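Local coordinates for galectin 2 (PDB 2YMZ), which probably binds carbohydrates as a galectin-type lectin, at residues 84-87 and 92-95. Numbering follows the deposited sequence.
Sequences IVEF and FLVK
Two reciprocal pairs of backbone hydrogen bonds join Ile84 to Lys95 and Glu86 to Leu93. The amide N of Lys95 reaches Ile84 O at 2.7 Å, and the return bond from Ile84 N to Lys95 O is longer, 3.2 Å, but straighter, with 172° at the hydrogen. Around Glu86 the two are nearly even, 2.8 Å from Glu86 N to Leu93 O and 2.9 Å from Leu93 N to Glu86 O. Val85–Val94, between them, and Phe87–Phe92, beyond Glu86–Leu93, are the non-hydrogen-bonded pairs, and CA-H...O contacts from Val85, Phe92 and Val94 add to the ladder. The segments form the antiparallel hairpin of strands 80-88 and 91-95 within the five-stranded sheet of the galectin beta-sandwich. Electrostatics mark the face of Glu86 and Lys95, where both side chains run out extended and meet diagonally, two residues apart along the ladder, in a salt bridge, Lys95 NZ to Glu86 OE2 3.3 Å, whose hydrogen bond is weak. Leu93 CD2 lies 3.4 Å from the other carboxylate oxygen, Glu86 OE1, flanking the acid. Apolar contacts hold the buried face. With CG anti to the carbonyl carbon (chi1 -59°), the Phe92 ring swings toward the neighbouring strand and sets CE1 over one face of the Phe87 ring, 3.7 Å from its CD1; the planes are inclined at 40°. Beyond, Phe92 and Val94 pack on Leu43 of strand 40-48 in the opposing sheet.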
loop_
_atom_site.group_PDB
_atom_site.type_symbol
_atom_site.label_atom_id
_atom_site.label_comp_id
_atom_site.label_asym_id
_atom_site.label_seq_id
_atom_site.Cartn_x
_atom_site.Cartn_y
_atom_site.Cartn_z
ATOM N N ILE A 84 13.797 1.313 5.627
ATOM C CA ILE A 84 13.034 1.975 6.703
ATOM C C ILE A 84 13.222 3.484 6.515
ATOM O O ILE A 84 14.365 3.890 6.313
ATOM C CB ILE A 84 13.622 1.596 8.040
ATOM C CG1 ILE A 84 13.341 0.101 8.222
ATOM C CG2 ILE A 84 12.917 2.419 9.158
ATOM C CD1 ILE A 84 13.999 -0.610 9.378
ATOM N N VAL A 85 12.142 4.241 6.487
ATOM C CA VAL A 85 12.219 5.707 6.346
ATOM C C VAL A 85 11.741 6.285 7.672
ATOM O O VAL A 85 10.714 5.830 8.206
ATOM C CB VAL A 85 11.281 6.218 5.278
ATOM C CG1 VAL A 85 11.585 7.724 5.042
ATOM C CG2 VAL A 85 11.501 5.446 3.930
ATOM N N GLU A 86 12.453 7.309 8.165
ATOM C CA GLU A 86 11.987 8.023 9.361
ATOM C C GLU A 86 11.869 9.489 9.089
ATOM O O GLU A 86 12.740 10.050 8.358
ATOM C CB GLU A 86 12.979 7.791 10.422
ATOM C CG GLU A 86 12.671 6.448 11.014
ATOM C CD GLU A 86 13.832 5.874 11.709
ATOM O OE1 GLU A 86 14.882 6.537 11.682
ATOM O OE2 GLU A 86 13.669 4.747 12.270
ATOM N N PHE A 87 10.770 10.068 9.596
ATOM C CA PHE A 87 10.442 11.458 9.382
ATOM C C PHE A 87 10.993 12.162 10.635
ATOM O O PHE A 87 10.411 12.032 11.746
ATOM C CB PHE A 87 8.919 11.578 9.233
ATOM C CG PHE A 87 8.423 12.958 8.856
ATOM C CD1 PHE A 87 9.225 14.097 9.013
ATOM C CD2 PHE A 87 7.112 13.110 8.453
ATOM C CE1 PHE A 87 8.759 15.353 8.698
ATOM C CE2 PHE A 87 6.622 14.390 8.100
ATOM C CZ PHE A 87 7.447 15.498 8.256
ATOM N N PHE A 92 14.771 13.645 6.610
ATOM C CA PHE A 92 14.386 12.231 6.460
ATOM C C PHE A 92 15.611 11.360 6.583
ATOM O O PHE A 92 16.731 11.687 6.114
ATOM C CB PHE A 92 13.688 12.056 5.113
ATOM C CG PHE A 92 12.466 12.911 4.982
ATOM C CD1 PHE A 92 11.251 12.538 5.599
ATOM C CD2 PHE A 92 12.525 14.108 4.336
ATOM C CE1 PHE A 92 10.141 13.352 5.503
ATOM C CE2 PHE A 92 11.420 14.931 4.225
ATOM C CZ PHE A 92 10.207 14.554 4.815
ATOM N N LEU A 93 15.426 10.203 7.201
ATOM C CA LEU A 93 16.532 9.358 7.296
ATOM C C LEU A 93 16.047 8.024 6.677
ATOM O O LEU A 93 14.999 7.514 7.089
ATOM C CB LEU A 93 16.866 9.211 8.775
ATOM C CG LEU A 93 18.041 8.335 9.167
ATOM C CD1 LEU A 93 19.345 9.117 9.052
ATOM C CD2 LEU A 93 17.839 7.904 10.620
ATOM N N VAL A 94 16.829 7.433 5.764
ATOM C CA VAL A 94 16.478 6.151 5.160
ATOM C C VAL A 94 17.509 5.123 5.630
ATOM O O VAL A 94 18.728 5.222 5.318
ATOM C CB VAL A 94 16.401 6.214 3.616
ATOM C CG1 VAL A 94 15.856 4.853 3.084
ATOM C CG2 VAL A 94 15.467 7.349 3.150
ATOM N N LYS A 95 17.059 4.092 6.339
ATOM C CA LYS A 95 18.025 3.054 6.774
ATOM C C LYS A 95 18.014 1.880 5.825
ATOM O O LYS A 95 16.952 1.323 5.472
ATOM C CB LYS A 95 17.672 2.508 8.153
ATOM C CG LYS A 95 17.610 3.558 9.215
ATOM C CD LYS A 95 17.384 2.823 10.544
ATOM C CE LYS A 95 16.898 3.828 11.579
ATOM N NZ LYS A 95 16.427 3.058 12.782
#